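Local coordinates for protein thiol-activated cytolysin (Desulfobulbus propionicus, PDB 6NAL) that is probably a pore-forming toxin of the cholesterol-dependent cytolysin family, whose members assemble on target membranes and insert beta-hairpins to form a large pore, at residues R4-I7 with N8-A12; T216-E219 with D220-A224; G225-E228 with E229-P232. One frame throughout, in Å; residues are numbered along the deposited sequence.

Contact 1. Residues R4-I7 with N8-A12; sequences RALI and NDKLA
Four successive i to i+4 backbone bonds, from Asn8 N to Arg4 O, Asp9 N to Ala5 O, Lys10 N to Leu6 O and Leu11 N to Ile7 O, define regular alpha-helix through residues 4-11, and Ala12 N to Asn8 O carries it on to residue 12. They are not equal: Asn8 N lies 2.8 Å from Arg4 O, whereas Asp9 N is 3.3 Å from Ala5 O. On the buried side Ile7 and Leu11 run side by side in the same direction, and the branch that meets the next turn is CG2 of Ile7, 4.0 Å from Leu11 CD1. With chi1 at -72° that methyl stands opposite the backbone N of Ile7, while CG1 lies beside that N, anti to the carbonyl carbon. One step round the helix Leu6 and Lys10 repeat the pattern: Leu6 CD1 rests 4.0 Å from Lys10 CG, so it is the aliphatic part of the lysine that packs. Leu6, Lys10 and Leu11 all touch Trp218 of helix 218-224. The polar ends of Arg4 and Asn8 find partners in neighbouring loops: Arg4 NH2 makes a salt bridge with Asp96 and a hydrogen bond to Phe212 O, and Asn8 OD1 accepts from Ala209 N. The chemistry is thus amphipathic, with one flank of helix 2-12 held by directed polar bonds and another by apolar packing on the tryptophan.

Contact 2. Residues T216-E219 with D220-A224; sequences TTWE and DLARA
Asp220 OD2 is gripped twice by Thr217, by the backbone N at 3.0 Å and, more weakly, by the hydroxyl OG1 at 2.9 Å. Thr217 is the N-cap of helix 218-224, and the bond from the N3 carboxylate to its N-H is the one that belongs to a capping box. That N-H approaches OD2 from the anti side, 29° out of the carboxylate plane, with an N-H...O angle of 155°. Asp220 CG stands opposite its own carbonyl carbon (chi1 -60°), which swings the carboxylate back towards the cap. Its other oxygen, OD1, makes a salt bridge with Arg223 NH1 at 3.1 Å, so a single carboxylate links the cap to Arg223 in the following turn, and its negative charge would be expected to suit the helix N terminus. Regular bonding then takes over with Ala222 N to Trp218 O and Arg223 N to Glu219 O. Below the cap Leu221 spreads its two methyls: CD1 meets Thr216 CG2 at 3.7 Å, and CD2 meets Trp218 CZ3 at 3.8 Å, the leucine crossing the indole at about a right angle. Trp218 also faces helix 2-12, while Thr216 OG1 bonds to Asp94 O. Glu219 meets Arg223 through its aliphatic part, not by a salt bridge: Glu219 CG lies over one face of the guanidinium, 3.5 Å from Arg223 NH2 and displaced toward the rim.

Contact 3. Residues G225-E228 with E229-P232; sequences GISE and EHPP
Glu229, Ile226 and Glu228 bury the most surface here, and they do so in different ways. Ile226 works through its CD1 methyl, which lies 3.6 Å from Pro232 CB and 3.4 Å from His230 O; its side chain crosses the proline ring at about a right angle. The bend at chi2 directs CD1 to this position, and CG2 also approaches the ring, at Pro232 CD. The CA of Ile226 adds a C-H...O contact to the same His230 O, at 3.5 Å with an angle of 161° at the hydrogen. Behind Ile226 stand Trp218 and Leu221 of helix 218-224, so the isoleucine is packed between that helix and the proline.

Glu229 folds back at chi2 (71°), bringing OE1 to within 3.4 Å of Ser227 OG, a weak hydrogen bond. Ser227 OG also lies at the edge of the His230 imidazole, near its plane, while His230 ND1 is bonded to Ala79 O. Much of what Glu228 buries is adjacency to Glu229 in the chain; its extended side chain instead touches Leu14 and Gln15.

Backbone evidence fixes the bend. His230 N bonds to Ser227 O at 3.0 Å, and Pro231 follows directly, its CD 3.6 Å from Glu228 O. Upstream, Gly225 has a phi of 130°, and its carbonyl O meets His230 CB. The arrangement combines a Schellman motif at Gly225, ending helix 218-224, with a type I beta turn from Ser227 to His230, leading into strand 232-250.

How the contacts relate
From the N terminus, contact 1 comes first, wholly within helix 2-12; contact 2 follows some 200 residues later at the start of helix 218-224, and contact 3 succeeds it without a gap. All three are local and in series: none nests in or crosses another, and only contact 3 closes a turn. In space they gather, with centres 11 to 14 Å apart. Ile7 CG1 lies 3.5 Å from Trp218 N, joining the two helices, and Leu11 CD2 lies 3.9 Å from Pro232 CG, bringing the first helix onto the start of strand 232-250. A probable hydrogen bond from Ile226 N to Leu221 O carries contact 2 into contact 3, at one end of the elongated molecule.

Contact 1. Residues R4-I7 with N8-A12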
ATOM      1  N   ARG A   4     -47.235  39.365 -18.910  1.00 53.29           N
ATOM      2  CA  ARG A   4     -45.960  39.267 -18.209  1.00 54.99           C
ATOM      3  C   ARG A   4     -46.149  39.307 -16.710  1.00 56.87           C
ATOM      4  O   ARG A   4     -45.460  38.599 -15.971  1.00 52.25           O
ATOM      5  CB  ARG A   4     -45.046  40.402 -18.620  1.00 48.30           C
ATOM      6  CG  ARG A   4     -44.331  40.128 -19.911  1.00 58.34           C
ATOM      7  CD  ARG A   4     -43.199  41.085 -20.143  1.00 49.37           C
ATOM      8  NE  ARG A   4     -42.784  40.999 -21.535  1.00 48.66           N
ATOM      9  CZ  ARG A   4     -42.350  42.025 -22.257  1.00 60.04           C
ATOM     10  NH1 ARG A   4     -42.291  43.233 -21.731  1.00 73.76           N
ATOM     11  NH2 ARG A   4     -41.970  41.840 -23.510  1.00 64.82           N
ATOM     12  N   ALA A   5     -47.081  40.133 -16.243  1.00 58.54           N
ATOM     13  CA  ALA A   5     -47.310  40.251 -14.814  1.00 56.79           C
ATOM     14  C   ALA A   5     -47.833  38.952 -14.221  1.00 59.49           C
ATOM     15  O   ALA A   5     -47.555  38.654 -13.055  1.00 60.50           O
ATOM     16  CB  ALA A   5     -48.273  41.412 -14.547  1.00 61.75           C
ATOM     17  N   LEU A   6     -48.569  38.158 -15.004  1.00 60.44           N
ATOM     18  CA  LEU A   6     -48.990  36.832 -14.544  1.00 53.83           C
ATOM     19  C   LEU A   6     -47.821  35.855 -14.540  1.00 56.07           C
ATOM     20  O   LEU A   6     -47.699  35.018 -13.633  1.00 60.05           O
ATOM     21  CB  LEU A   6     -50.121  36.303 -15.438  1.00 55.94           C
ATOM     22  CG  LEU A   6     -50.568  34.846 -15.214  1.00 60.59           C
ATOM     23  CD1 LEU A   6     -51.148  34.714 -13.809  1.00 53.60           C
ATOM     24  CD2 LEU A   6     -51.594  34.343 -16.272  1.00 61.55           C
ATOM     25  N   ILE A   7     -46.938  35.955 -15.535  1.00 56.86           N
ATOM     26  CA  ILE A   7     -45.770  35.081 -15.582  1.00 61.47           C
ATOM     27  C   ILE A   7     -44.843  35.373 -14.418  1.00 55.10           C
ATOM     28  O   ILE A   7     -44.356  34.448 -13.769  1.00 61.46           O
ATOM     29  CB  ILE A   7     -45.065  35.210 -16.940  1.00 60.25           C
ATOM     30  CG1 ILE A   7     -45.952  34.535 -17.998  1.00 48.91           C
ATOM     31  CG2 ILE A   7     -43.700  34.551 -16.921  1.00 44.38           C
ATOM     32  CD1 ILE A   7     -45.554  34.843 -19.423  1.00 46.28           C
ATOM     33  N   ASN A   8     -44.626  36.648 -14.092  1.00 51.39           N
ATOM     34  CA  ASN A   8     -43.802  36.966 -12.933  1.00 54.20           C
ATOM     35  C   ASN A   8     -44.385  36.366 -11.663  1.00 62.04           C
ATOM     36  O   ASN A   8     -43.679  35.697 -10.900  1.00 62.64           O
ATOM     37  CB  ASN A   8     -43.642  38.466 -12.796  1.00 56.02           C
ATOM     38  CG  ASN A   8     -42.611  38.999 -13.751  1.00 66.30           C
ATOM     39  OD1 ASN A   8     -41.609  38.324 -14.043  1.00 61.96           O
ATOM     40  ND2 ASN A   8     -42.863  40.194 -14.292  1.00 72.91           N
ATOM     41  N   ASP A   9     -45.676  36.556 -11.429  1.00 60.73           N
ATOM     42  CA  ASP A   9     -46.234  36.063 -10.177  1.00 64.97           C
ATOM     43  C   ASP A   9     -46.161  34.547 -10.110  1.00 55.52           C
ATOM     44  O   ASP A   9     -45.725  33.989  -9.101  1.00 63.72           O
ATOM     45  CB  ASP A   9     -47.661  36.561  -9.995  1.00 67.80           C
ATOM     46  CG  ASP A   9     -47.771  38.062 -10.164  1.00 86.79           C
ATOM     47  OD1 ASP A   9     -46.853  38.809  -9.725  1.00 87.63           O
ATOM     48  OD2 ASP A   9     -48.778  38.493 -10.769  1.00 96.73           O
ATOM     49  N   LYS A  10     -46.544  33.856 -11.185  1.00 55.09           N
ATOM     50  CA  LYS A  10     -46.480  32.396 -11.157  1.00 48.68           C
ATOM     51  C   LYS A  10     -45.036  31.887 -11.059  1.00 59.57           C
ATOM     52  O   LYS A  10     -44.788  30.819 -10.468  1.00 52.27           O
ATOM     53  CB  LYS A  10     -47.202  31.831 -12.383  1.00 49.32           C
ATOM     54  CG  LYS A  10     -48.757  31.874 -12.238  1.00 55.93           C
ATOM     55  CD  LYS A  10     -49.355  30.475 -12.245  1.00 55.51           C
ATOM     56  CE  LYS A  10     -50.773  30.481 -11.664  1.00 63.03           C
ATOM     57  NZ  LYS A  10     -50.934  29.480 -10.562  1.00 81.36           N
ATOM     58  N   LEU A  11     -44.079  32.607 -11.647  1.00 55.91           N
ATOM     59  CA  LEU A  11     -42.677  32.232 -11.508  1.00 58.87           C
ATOM     60  C   LEU A  11     -42.192  32.395 -10.074  1.00 56.93           C
ATOM     61  O   LEU A  11     -41.658  31.449  -9.482  1.00 56.71           O
ATOM     62  CB  LEU A  11     -41.813  33.075 -12.434  1.00 57.20           C
ATOM     63  CG  LEU A  11     -41.600  32.535 -13.840  1.00 61.42           C
ATOM     64  CD1 LEU A  11     -40.650  33.517 -14.508  1.00 66.10           C
ATOM     65  CD2 LEU A  11     -41.091  31.122 -13.857  1.00 62.99           C
ATOM     66  N   ALA A  12     -42.354  33.599  -9.506  1.00 51.05           N
ATOM     67  CA  ALA A  12     -41.943  33.863  -8.131  1.00 59.22           C
ATOM     68  C   ALA A  12     -42.601  32.906  -7.140  1.00 61.96           C
ATOM     69  O   ALA A  12     -41.994  32.538  -6.125  1.00 67.86           O
ATOM     70  CB  ALA A  12     -42.269  35.307  -7.753  1.00 54.75           C
TER

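Contact 2. Residues T216-E219 with D220-A224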
ATOM      1  N   THR A 216     -46.796  36.159 -25.075  1.00 53.34           N
ATOM      2  CA  THR A 216     -46.627  34.865 -24.401  1.00 47.59           C
ATOM      3  C   THR A 216     -47.344  34.881 -23.056  1.00 42.31           C
ATOM      4  O   THR A 216     -47.359  35.885 -22.351  1.00 50.37           O
ATOM      5  CB  THR A 216     -45.130  34.548 -24.188  1.00 50.72           C
ATOM      6  OG1 THR A 216     -44.471  34.363 -25.446  1.00 53.67           O
ATOM      7  CG2 THR A 216     -44.943  33.261 -23.372  1.00 49.26           C
ATOM      8  N   THR A 217     -47.931  33.766 -22.695  1.00 41.56           N
ATOM      9  CA  THR A 217     -48.684  33.682 -21.451  1.00 54.26           C
ATOM     10  C   THR A 217     -48.125  32.550 -20.606  1.00 48.27           C
ATOM     11  O   THR A 217     -47.380  31.694 -21.093  1.00 41.42           O
ATOM     12  CB  THR A 217     -50.180  33.425 -21.708  1.00 56.09           C
ATOM     13  OG1 THR A 217     -50.317  32.259 -22.524  1.00 52.70           O
ATOM     14  CG2 THR A 217     -50.843  34.595 -22.414  1.00 51.81           C
ATOM     15  N   TRP A 218     -48.517  32.549 -19.332  1.00 50.79           N
ATOM     16  CA  TRP A 218     -48.143  31.463 -18.446  1.00 44.11           C
ATOM     17  C   TRP A 218     -48.570  30.142 -19.057  1.00 50.38           C
ATOM     18  O   TRP A 218     -47.834  29.150 -19.008  1.00 53.73           O
ATOM     19  CB  TRP A 218     -48.767  31.628 -17.049  1.00 45.07           C
ATOM     20  CG  TRP A 218     -48.355  30.471 -16.167  1.00 48.53           C
ATOM     21  CD1 TRP A 218     -49.142  29.451 -15.729  1.00 49.19           C
ATOM     22  CD2 TRP A 218     -47.038  30.193 -15.683  1.00 46.22           C
ATOM     23  NE1 TRP A 218     -48.405  28.563 -14.979  1.00 48.91           N
ATOM     24  CE2 TRP A 218     -47.108  28.993 -14.944  1.00 53.22           C
ATOM     25  CE3 TRP A 218     -45.810  30.845 -15.792  1.00 50.40           C
ATOM     26  CZ2 TRP A 218     -45.999  28.428 -14.328  1.00 53.13           C
ATOM     27  CZ3 TRP A 218     -44.700  30.275 -15.156  1.00 54.73           C
ATOM     28  CH2 TRP A 218     -44.809  29.080 -14.444  1.00 49.61           C
ATOM     29  N   GLU A 219     -49.750  30.123 -19.673  1.00 54.54           N
ATOM     30  CA  GLU A 219     -50.286  28.882 -20.209  1.00 52.33           C
ATOM     31  C   GLU A 219     -49.422  28.320 -21.332  1.00 46.75           C
ATOM     32  O   GLU A 219     -49.335  27.098 -21.494  1.00 44.87           O
ATOM     33  CB  GLU A 219     -51.716  29.115 -20.686  1.00 53.81           C
ATOM     34  CG  GLU A 219     -52.483  27.836 -20.826  1.00 51.83           C
ATOM     35  CD  GLU A 219     -52.850  27.245 -19.480  1.00 62.16           C
ATOM     36  OE1 GLU A 219     -52.994  28.023 -18.492  1.00 63.11           O
ATOM     37  OE2 GLU A 219     -52.991  26.000 -19.418  1.00 68.20           O
ATOM     38  N   ASP A 220     -48.746  29.173 -22.095  1.00 51.73           N
ATOM     39  CA  ASP A 220     -47.810  28.650 -23.084  1.00 51.04           C
ATOM     40  C   ASP A 220     -46.622  27.958 -22.428  1.00 48.96           C
ATOM     41  O   ASP A 220     -46.133  26.955 -22.948  1.00 42.14           O
ATOM     42  CB  ASP A 220     -47.318  29.766 -23.988  1.00 51.93           C
ATOM     43  CG  ASP A 220     -48.438  30.418 -24.723  1.00 58.62           C
ATOM     44  OD1 ASP A 220     -49.284  29.654 -25.250  1.00 57.27           O
ATOM     45  OD2 ASP A 220     -48.480  31.669 -24.733  1.00 48.27           O
ATOM     46  N   LEU A 221     -46.113  28.507 -21.320  1.00 42.45           N
ATOM     47  CA  LEU A 221     -44.999  27.873 -20.628  1.00 49.08           C
ATOM     48  C   LEU A 221     -45.408  26.508 -20.078  1.00 47.88           C
ATOM     49  O   LEU A 221     -44.698  25.522 -20.286  1.00 44.72           O
ATOM     50  CB  LEU A 221     -44.499  28.776 -19.503  1.00 45.37           C
ATOM     51  CG  LEU A 221     -43.475  29.848 -19.843  1.00 47.26           C
ATOM     52  CD1 LEU A 221     -43.965  30.905 -20.760  1.00 43.08           C
ATOM     53  CD2 LEU A 221     -43.057  30.524 -18.525  1.00 44.63           C
ATOM     54  N   ALA A 222     -46.564  26.425 -19.387  1.00 45.26           N
ATOM     55  CA  ALA A 222     -46.989  25.144 -18.810  1.00 47.38           C
ATOM     56  C   ALA A 222     -47.160  24.067 -19.884  1.00 48.94           C
ATOM     57  O   ALA A 222     -46.789  22.895 -19.677  1.00 41.81           O
ATOM     58  CB  ALA A 222     -48.288  25.305 -18.017  1.00 43.22           C
ATOM     59  N   ARG A 223     -47.693  24.450 -21.047  1.00 44.06           N
ATOM     60  CA  ARG A 223     -47.842  23.511 -22.160  1.00 50.01           C
ATOM     61  C   ARG A 223     -46.497  23.006 -22.666  1.00 50.85           C
ATOM     62  O   ARG A 223     -46.415  21.893 -23.191  1.00 55.01           O
ATOM     63  CB  ARG A 223     -48.578  24.182 -23.320  1.00 46.31           C
ATOM     64  CG  ARG A 223     -50.079  24.363 -23.146  1.00 55.82           C
ATOM     65  CD  ARG A 223     -50.535  25.502 -24.097  1.00 58.70           C
ATOM     66  NE  ARG A 223     -51.907  25.883 -23.834  1.00 71.93           N
ATOM     67  CZ  ARG A 223     -52.501  26.979 -24.305  1.00 71.34           C
ATOM     68  NH1 ARG A 223     -51.840  27.848 -25.085  1.00 65.61           N
ATOM     69  NH2 ARG A 223     -53.782  27.190 -23.989  1.00 62.27           N
ATOM     70  N   ALA A 224     -45.444  23.818 -22.566  1.00 50.55           N
ATOM     71  CA  ALA A 224     -44.121  23.404 -23.009  1.00 58.54           C
ATOM     72  C   ALA A 224     -43.375  22.538 -21.995  1.00 53.39           C
ATOM     73  O   ALA A 224     -42.330  21.980 -22.357  1.00 55.95           O
ATOM     74  CB  ALA A 224     -43.287  24.638 -23.342  1.00 49.52           C
TER

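Contact 3. Residues G225-E228 with E229-P232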
ATOM      1  N   GLY A 225     -43.883  22.396 -20.758  1.00 48.72           N
ATOM      2  CA  GLY A 225     -43.220  21.558 -19.765  1.00 47.36           C
ATOM      3  C   GLY A 225     -42.978  22.185 -18.400  1.00 45.53           C
ATOM      4  O   GLY A 225     -42.704  21.470 -17.429  1.00 51.55           O
ATOM      5  N   ILE A 226     -43.135  23.509 -18.294  1.00 43.35           N
ATOM      6  CA  ILE A 226     -42.744  24.212 -17.076  1.00 41.64           C
ATOM      7  C   ILE A 226     -43.673  23.852 -15.928  1.00 51.51           C
ATOM      8  O   ILE A 226     -44.900  23.733 -16.098  1.00 42.51           O
ATOM      9  CB  ILE A 226     -42.718  25.729 -17.304  1.00 39.12           C
ATOM     10  CG1 ILE A 226     -41.676  26.034 -18.364  1.00 45.51           C
ATOM     11  CG2 ILE A 226     -42.444  26.445 -16.000  1.00 47.51           C
ATOM     12  CD1 ILE A 226     -40.253  25.621 -17.943  1.00 47.96           C
ATOM     13  N   SER A 227     -43.082  23.714 -14.735  1.00 53.75           N
ATOM     14  CA  SER A 227     -43.764  23.259 -13.525  1.00 54.23           C
ATOM     15  C   SER A 227     -42.718  23.229 -12.414  1.00 55.37           C
ATOM     16  O   SER A 227     -41.532  23.454 -12.674  1.00 51.19           O
ATOM     17  CB  SER A 227     -44.403  21.879 -13.722  1.00 51.27           C
ATOM     18  OG  SER A 227     -43.422  20.858 -13.766  1.00 59.88           O
ATOM     19  N   GLU A 228     -43.122  22.898 -11.190  1.00 56.14           N
ATOM     20  CA  GLU A 228     -42.170  22.910 -10.080  1.00 63.12           C
ATOM     21  C   GLU A 228     -41.095  21.844 -10.221  1.00 50.52           C
ATOM     22  O   GLU A 228     -39.980  22.042  -9.751  1.00 57.65           O
ATOM     23  CB  GLU A 228     -42.905  22.725  -8.764  1.00 70.62           C
ATOM     24  CG  GLU A 228     -43.851  23.872  -8.486  1.00 80.81           C
ATOM     25  CD  GLU A 228     -44.339  23.884  -7.066  1.00 85.08           C
ATOM     26  OE1 GLU A 228     -44.030  22.910  -6.340  1.00 98.45           O
ATOM     27  OE2 GLU A 228     -45.010  24.873  -6.676  1.00 76.50           O
ATOM     28  N   GLU A 229     -41.408  20.706 -10.832  1.00 51.83           N
ATOM     29  CA  GLU A 229     -40.396  19.694 -11.105  1.00 52.96           C
ATOM     30  C   GLU A 229     -39.518  20.037 -12.308  1.00 59.30           C
ATOM     31  O   GLU A 229     -38.456  19.429 -12.482  1.00 50.59           O
ATOM     32  CB  GLU A 229     -41.049  18.330 -11.346  1.00 59.90           C
ATOM     33  CG  GLU A 229     -41.839  17.769 -10.150  1.00 69.78           C
ATOM     34  CD  GLU A 229     -43.153  18.523  -9.886  1.00 88.60           C
ATOM     35  OE1 GLU A 229     -43.593  19.309 -10.777  1.00 85.43           O
ATOM     36  OE2 GLU A 229     -43.742  18.330  -8.784  1.00 90.13           O
ATOM     37  N   HIS A 230     -39.922  20.981 -13.157  1.00 50.14           N
ATOM     38  CA  HIS A 230     -39.142  21.337 -14.339  1.00 45.20           C
ATOM     39  C   HIS A 230     -39.132  22.843 -14.512  1.00 42.28           C
ATOM     40  O   HIS A 230     -39.701  23.383 -15.457  1.00 45.40           O
ATOM     41  CB  HIS A 230     -39.704  20.596 -15.545  1.00 47.26           C
ATOM     42  CG  HIS A 230     -39.675  19.115 -15.358  1.00 46.05           C
ATOM     43  ND1 HIS A 230     -38.531  18.362 -15.518  1.00 47.43           N
ATOM     44  CD2 HIS A 230     -40.641  18.253 -14.971  1.00 52.30           C
ATOM     45  CE1 HIS A 230     -38.805  17.093 -15.282  1.00 52.41           C
ATOM     46  NE2 HIS A 230     -40.084  17.001 -14.956  1.00 60.78           N
ATOM     47  N   PRO A 231     -38.514  23.553 -13.579  1.00 42.40           N
ATOM     48  CA  PRO A 231     -38.438  25.031 -13.684  1.00 38.36           C
ATOM     49  C   PRO A 231     -37.678  25.455 -14.923  1.00 36.21           C
ATOM     50  O   PRO A 231     -36.941  24.638 -15.499  1.00 35.19           O
ATOM     51  CB  PRO A 231     -37.677  25.448 -12.421  1.00 39.62           C
ATOM     52  CG  PRO A 231     -36.926  24.200 -12.001  1.00 42.47           C
ATOM     53  CD  PRO A 231     -37.779  23.022 -12.425  1.00 42.67           C
ATOM     54  N   PRO A 232     -37.866  26.702 -15.378  1.00 35.36           N
ATOM     55  CA  PRO A 232     -37.198  27.148 -16.600  1.00 38.70           C
ATOM     56  C   PRO A 232     -35.776  27.560 -16.299  1.00 34.05           C
ATOM     57  O   PRO A 232     -35.474  28.105 -15.227  1.00 28.86           O
ATOM     58  CB  PRO A 232     -38.047  28.351 -17.053  1.00 30.58           C
ATOM     59  CG  PRO A 232     -38.556  28.919 -15.762  1.00 35.41           C
ATOM     60  CD  PRO A 232     -38.888  27.688 -14.936  1.00 32.63           C
TER